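Local structure of endo-beta-1,2-glucanase (Talaromyces funiculosus, 6IMV) at residues 205-210 and 262-267; 243-248 and 252-257. The protein hydrolyses beta-1,2-glucans at internal linkages as a fungal endo-acting glycoside hydrolase. One frame throughout, in Å; residues are numbered along the deposited sequence.

Interaction 1: residues 205-210 and 262-267; sequences TAAHIF and GGLSDA
Ala207, Gly262 and Leu264 form a small surface contact in which the C-terminal part of helix 186-210 meets the turn joining helices 252-261 and 266-276. The patch consists of one apolar pair, one methyl-carbonyl contact and a water bridge, and buries 102 Å² in all. Ala207 directs its methyl group at the turn, where CB lies 3.6 Å from Gly262 O and 3.8 Å from Leu264 CD1, so that a single small side chain meets both a backbone carbonyl and a leucine methyl. The main chains come close, with 5.4 Å between Ala207 CA and Gly262 CA, and Gly262 has no side chain to stand between them. Leu264 reaches the methyl with one branch: CG is rotated well past the common staggered position (chi1 -93°), which brings CD1 to Ala207 while the side chain also packs on Ile269 and Leu272 of helix 266-276. Such packing around a short turn between consecutive helices is consistent with the alpha/alpha-barrel architecture of this glycoside hydrolase. Gly263, with a positive phi of 77°, carries the chain out of helix 252-261. Ser265 is the N-cap of the following helix: its side chain caps a backbone N of helix 266-276, and OG also bonds to Asp268 OD2. The polar link depends on a kink in helix 186-210, where Ala207 N has no bond to the preceding turn. A water accepts from Ala207 N at 2.9 Å and donates to Gly262 O at 2.8 Å, satisfying both backbone groups. Ala206 and Ala207 also rest on Leu258 of helix 252-261.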
loop_
_atom_site.group_PDB
_atom_site.type_symbol
_atom_site.label_atom_id
_atom_site.label_comp_id
_atom_site.label_asym_id
_atom_site.label_seq_id
_atom_site.Cartn_x
_atom_site.Cartn_y
_atom_site.Cartn_z
ATOM N N THR A 205 15.906 15.484 -9.731
ATOM C CA THR A 205 14.866 16.512 -9.615
ATOM C C THR A 205 14.243 16.563 -8.204
ATOM O O THR A 205 13.564 17.541 -7.889
ATOM C CB THR A 205 13.775 16.303 -10.679
ATOM O OG1 THR A 205 13.187 15.019 -10.461
ATOM C CG2 THR A 205 14.314 16.403 -12.091
ATOM N N ALA A 206 14.468 15.539 -7.363
ATOM C CA ALA A 206 13.704 15.340 -6.108
ATOM C C ALA A 206 13.824 16.543 -5.160
ATOM O O ALA A 206 12.818 17.057 -4.690
ATOM C CB ALA A 206 14.149 14.077 -5.418
ATOM N N ALA A 207 15.058 16.965 -4.854
ATOM C CA ALA A 207 15.293 18.061 -3.916
ATOM C C ALA A 207 14.700 19.375 -4.469
ATOM O O ALA A 207 14.029 20.126 -3.747
ATOM C CB ALA A 207 16.776 18.179 -3.630
ATOM N N HIS A 208 14.948 19.658 -5.754
ATOM C CA HIS A 208 14.486 20.907 -6.387
ATOM C C HIS A 208 12.955 20.994 -6.320
ATOM O O HIS A 208 12.407 22.061 -6.093
ATOM C CB HIS A 208 15.013 21.021 -7.828
ATOM C CG HIS A 208 14.756 22.356 -8.451
ATOM N ND1 HIS A 208 15.347 23.517 -7.983
ATOM C CD2 HIS A 208 13.960 22.723 -9.478
ATOM C CE1 HIS A 208 14.922 24.542 -8.699
ATOM N NE2 HIS A 208 14.079 24.077 -9.628
ATOM N N ILE A 209 12.273 19.858 -6.491
ATOM C CA ILE A 209 10.823 19.848 -6.531
ATOM C C ILE A 209 10.241 19.783 -5.107
ATOM O O ILE A 209 9.249 20.442 -4.845
ATOM C CB ILE A 209 10.309 18.727 -7.467
ATOM C CG1 ILE A 209 10.671 19.033 -8.925
ATOM C CG2 ILE A 209 8.815 18.488 -7.307
ATOM C CD1 ILE A 209 10.347 17.933 -9.914
ATOM N N PHE A 210 10.832 19.004 -4.191
ATOM C CA PHE A 210 10.128 18.685 -2.916
ATOM C C PHE A 210 10.817 19.226 -1.656
ATOM O O PHE A 210 10.178 19.258 -0.603
ATOM C CB PHE A 210 9.940 17.175 -2.753
ATOM C CG PHE A 210 8.946 16.568 -3.705
ATOM C CD1 PHE A 210 7.587 16.618 -3.435
ATOM C CD2 PHE A 210 9.371 15.921 -4.856
ATOM C CE1 PHE A 210 6.673 16.047 -4.308
ATOM C CE2 PHE A 210 8.458 15.342 -5.723
ATOM C CZ PHE A 210 7.111 15.405 -5.447
ATOM N N GLY A 262 19.166 12.608 -3.186
ATOM C CA GLY A 262 18.708 13.937 -3.534
ATOM C C GLY A 262 19.829 14.964 -3.667
ATOM O O GLY A 262 19.576 16.049 -4.171
ATOM N N GLY A 263 21.039 14.624 -3.194
ATOM C CA GLY A 263 22.180 15.534 -3.157
ATOM C C GLY A 263 22.086 16.541 -2.015
ATOM O O GLY A 263 22.563 17.664 -2.130
ATOM N N LEU A 264 21.458 16.151 -0.904
ATOM C CA LEU A 264 21.366 17.036 0.266
ATOM C C LEU A 264 22.709 17.027 1.010
ATOM O O LEU A 264 23.403 16.022 1.011
ATOM C CB LEU A 264 20.240 16.554 1.185
ATOM C CG LEU A 264 18.861 17.175 0.970
ATOM C CD1 LEU A 264 18.367 16.949 -0.447
ATOM C CD2 LEU A 264 17.859 16.611 1.969
ATOM N N SER A 265 23.031 18.135 1.685
ATOM C CA SER A 265 24.188 18.217 2.594
ATOM C C SER A 265 23.902 17.404 3.862
ATOM O O SER A 265 22.741 17.084 4.154
ATOM C CB SER A 265 24.517 19.642 2.946
ATOM O OG SER A 265 23.483 20.216 3.725
ATOM N N ASP A 266 24.968 17.099 4.613
ATOM C CA ASP A 266 24.870 16.424 5.894
ATOM C C ASP A 266 23.942 17.200 6.835
ATOM O O ASP A 266 23.137 16.586 7.542
ATOM C CB ASP A 266 26.253 16.229 6.511
ATOM C CG ASP A 266 27.041 15.172 5.767
ATOM O OD1 ASP A 266 26.414 14.412 5.008
ATOM O OD2 ASP A 266 28.272 15.125 5.945
ATOM N N ALA A 267 24.040 18.534 6.811
ATOM C CA ALA A 267 23.232 19.402 7.662
ATOM C C ALA A 267 21.740 19.258 7.324
ATOM O O ALA A 267 20.900 19.272 8.213
ATOM C CB ALA A 267 23.695 20.831 7.526
HETATM O O HOH W 1 17.494 16.098 -6.087
#

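Interaction 2: residues 243-248 and 252-257; sequences SYLNDP and ELFTWW. With GLC (alpha-D-glucopyranose), chain D.
Leu245 sets CG anti to its carbonyl carbon (chi1 -62°) and extends CD1 away from CA (chi2 -172°), which brings CD1 within 3.9 Å of Phe254 CB, at the root of the aromatic side chain. The two side chains cross at about a right angle, and the first torsion of Phe254 (chi1 -166°) sends its ring on toward Phe210. Leu245 is also the centre of an inverse gamma turn in the loop that runs beside the first turns of helix 252-261. Next to this apolar pair the polar groups of loop and helix are joined through solvent. Thr255 OG1 is 2.7 Å from each of two waters. The first water donates to Leu245 O at 2.8 Å. The second water donates to Asp247 O over a longer 3.2 Å. Glu252, its chain extended beyond CG, lies alongside the end of the loop, with OE2 3.5 Å from Pro248 CA. Its carboxylate is held from beyond the two segments: OE1 by Lys308 and Tyr314, OE2 by Lys276. Lys308 also bonds to Pro248 O, tying the start of the helix to the loop. Asp247 turns its CB away from the helix, and its carboxylate serves the sugar: OD2 accepts from O6 of the alpha-D-glucopyranose at 2.6 Å, whereas OD1 takes the backbone N of Tyr249. Glu250 and His304 bind the same glucose, a unit consistent with the sophorose of this complex. The loop therefore has two chemical sides, the carboxylate of Asp247 bonded to the sugar and the carbonyls of Leu245 and Asp247 bridged by water to Thr255, while the two lysines would probably offset the charge of the buried Glu252 carboxylate and keep it ionised.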
loop_
_atom_site.group_PDB
_atom_site.type_symbol
_atom_site.label_atom_id
_atom_site.label_comp_id
_atom_site.label_asym_id
_atom_site.label_seq_id
_atom_site.Cartn_x
_atom_site.Cartn_y
_atom_site.Cartn_z
ATOM N N SER A 243 1.750 21.865 4.732
ATOM C CA SER A 243 1.701 20.405 4.918
ATOM C C SER A 243 3.013 19.775 4.437
ATOM O O SER A 243 3.339 19.830 3.246
ATOM C CB SER A 243 0.543 19.787 4.174
ATOM O OG SER A 243 -0.678 20.029 4.850
ATOM N N TYR A 244 3.730 19.130 5.355
ATOM C CA TYR A 244 5.024 18.529 5.052
ATOM C C TYR A 244 4.997 17.031 5.362
ATOM O O TYR A 244 4.230 16.573 6.196
ATOM C CB TYR A 244 6.137 19.226 5.838
ATOM C CG TYR A 244 6.144 20.724 5.691
ATOM C CD1 TYR A 244 6.496 21.314 4.487
ATOM C CD2 TYR A 244 5.784 21.554 6.746
ATOM C CE1 TYR A 244 6.494 22.691 4.331
ATOM C CE2 TYR A 244 5.782 22.933 6.606
ATOM C CZ TYR A 244 6.129 23.502 5.392
ATOM O OH TYR A 244 6.131 24.857 5.237
ATOM N N LEU A 245 5.848 16.287 4.650
ATOM C CA LEU A 245 6.135 14.899 4.963
ATOM C C LEU A 245 7.065 14.876 6.177
ATOM O O LEU A 245 8.275 14.904 6.015
ATOM C CB LEU A 245 6.784 14.238 3.743
ATOM C CG LEU A 245 5.916 14.193 2.492
ATOM C CD1 LEU A 245 6.567 13.355 1.411
ATOM C CD2 LEU A 245 4.533 13.648 2.814
ATOM N N ASN A 246 6.476 14.854 7.381
ATOM C CA ASN A 246 7.244 15.040 8.614
ATOM C C ASN A 246 6.882 13.991 9.673
ATOM O O ASN A 246 7.166 14.193 10.870
ATOM C CB ASN A 246 7.038 16.449 9.171
ATOM C CG ASN A 246 5.628 16.696 9.659
ATOM O OD1 ASN A 246 4.713 15.940 9.337
ATOM N ND2 ASN A 246 5.453 17.731 10.465
ATOM N N ASP A 247 6.311 12.856 9.251
ATOM C CA ASP A 247 5.821 11.871 10.212
ATOM C C ASP A 247 6.338 10.471 9.873
ATOM O O ASP A 247 6.937 10.255 8.825
ATOM C CB ASP A 247 4.299 11.974 10.306
ATOM C CG ASP A 247 3.571 11.584 9.033
ATOM O OD1 ASP A 247 4.009 10.622 8.369
ATOM O OD2 ASP A 247 2.562 12.233 8.733
ATOM N N PRO A 248 6.138 9.469 10.758
ATOM C CA PRO A 248 6.649 8.119 10.518
ATOM C C PRO A 248 5.796 7.209 9.611
ATOM O O PRO A 248 6.067 5.994 9.522
ATOM C CB PRO A 248 6.735 7.482 11.913
ATOM C CG PRO A 248 6.036 8.444 12.867
ATOM C CD PRO A 248 5.470 9.592 12.057
ATOM N N GLU A 252 7.523 8.644 4.868
ATOM C CA GLU A 252 8.910 8.442 5.285
ATOM C C GLU A 252 9.741 7.821 4.154
ATOM O O GLU A 252 10.961 8.037 4.085
ATOM C CB GLU A 252 8.982 7.599 6.554
ATOM C CG GLU A 252 10.353 7.632 7.201
ATOM C CD GLU A 252 10.332 7.076 8.609
ATOM O OE1 GLU A 252 10.541 5.852 8.757
ATOM O OE2 GLU A 252 10.052 7.858 9.543
ATOM N N LEU A 253 9.094 7.065 3.268
ATOM C CA LEU A 253 9.784 6.472 2.112
ATOM C C LEU A 253 10.423 7.581 1.267
ATOM O O LEU A 253 11.563 7.439 0.807
ATOM C CB LEU A 253 8.801 5.634 1.290
ATOM C CG LEU A 253 8.339 4.330 1.940
ATOM C CD1 LEU A 253 7.438 3.556 0.991
ATOM C CD2 LEU A 253 9.527 3.478 2.368
ATOM N N PHE A 254 9.702 8.695 1.097
ATOM C CA PHE A 254 10.204 9.783 0.289
ATOM C C PHE A 254 11.376 10.478 0.989
ATOM O O PHE A 254 12.335 10.878 0.319
ATOM C CB PHE A 254 9.119 10.801 -0.065
ATOM C CG PHE A 254 9.589 11.704 -1.172
ATOM C CD1 PHE A 254 9.624 11.248 -2.475
ATOM C CD2 PHE A 254 10.118 12.953 -0.895
ATOM C CE1 PHE A 254 10.114 12.048 -3.495
ATOM C CE2 PHE A 254 10.599 13.752 -1.919
ATOM C CZ PHE A 254 10.597 13.298 -3.210
ATOM N N THR A 255 11.302 10.620 2.316
ATOM C CA THR A 255 12.414 11.154 3.102
ATOM C C THR A 255 13.717 10.426 2.741
ATOM O O THR A 255 14.733 11.073 2.486
ATOM C CB THR A 255 12.170 11.046 4.611
ATOM O OG1 THR A 255 10.930 11.680 4.915
ATOM C CG2 THR A 255 13.267 11.688 5.430
ATOM N N TRP A 256 13.672 9.089 2.730
ATOM C CA TRP A 256 14.842 8.264 2.426
ATOM C C TRP A 256 15.348 8.536 1.007
ATOM O O TRP A 256 16.570 8.490 0.765
ATOM C CB TRP A 256 14.540 6.777 2.601
ATOM C CG TRP A 256 14.394 6.334 4.025
ATOM C CD1 TRP A 256 13.279 5.802 4.601
ATOM C CD2 TRP A 256 15.413 6.340 5.044
ATOM N NE1 TRP A 256 13.532 5.482 5.908
ATOM C CE2 TRP A 256 14.832 5.792 6.207
ATOM C CE3 TRP A 256 16.756 6.736 5.085
ATOM C CZ2 TRP A 256 15.540 5.651 7.397
ATOM C CZ3 TRP A 256 17.462 6.597 6.264
ATOM C CH2 TRP A 256 16.858 6.058 7.400
ATOM N N TRP A 257 14.416 8.751 0.071
ATOM C CA TRP A 257 14.772 9.038 -1.305
ATOM C C TRP A 257 15.641 10.302 -1.372
ATOM O O TRP A 257 16.706 10.293 -2.017
ATOM C CB TRP A 257 13.534 9.152 -2.198
ATOM C CG TRP A 257 13.879 8.953 -3.639
ATOM C CD1 TRP A 257 13.977 9.900 -4.614
ATOM C CD2 TRP A 257 14.256 7.707 -4.250
ATOM N NE1 TRP A 257 14.351 9.325 -5.799
ATOM C CE2 TRP A 257 14.527 7.978 -5.606
ATOM C CE3 TRP A 257 14.360 6.391 -3.785
ATOM C CZ2 TRP A 257 14.900 6.972 -6.501
ATOM C CZ3 TRP A 257 14.732 5.399 -4.665
ATOM C CH2 TRP A 257 15.000 5.691 -6.005
HETATM C C1 GLC D . -2.221 12.217 4.484
HETATM C C2 GLC D . -1.870 11.078 3.554
HETATM C C3 GLC D . -2.004 9.742 4.263
HETATM C C4 GLC D . -1.097 9.722 5.480
HETATM C C5 GLC D . -1.461 10.897 6.390
HETATM C C6 GLC D . -0.487 11.019 7.558
HETATM O O1 GLC D . -3.633 12.090 4.755
HETATM O O2 GLC D . -2.793 11.111 2.455
HETATM O O3 GLC D . -1.656 8.656 3.406
HETATM O O4 GLC D . -1.207 8.458 6.147
HETATM O O5 GLC D . -1.429 12.130 5.660
HETATM O O6 GLC D . 0.843 11.264 7.090
HETATM O O HOH W 2 10.864 14.350 5.221
HETATM O O HOH W 3 8.960 11.544 6.715
#

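In the fold
Interaction 1 lies at the surface and interaction 2 is buried, their centres 13 Å apart on the same side of the chain's centre. Helix 252-261 connects them: its beginning takes part in interaction 2, and the turn that follows its end makes interaction 1. They also touch directly, since Phe210 packs edge-to-face on Phe254, with Phe210 CD2 3.3 Å from Phe254 CZ, and Ala206 lies against Phe254 and Trp257. Water bridges both, but differently: the peripheral contact joins two backbone groups through one water, whereas the interior one uses a threonine hydroxyl and two waters, adds lysine-held charge, and borders the bound sugar.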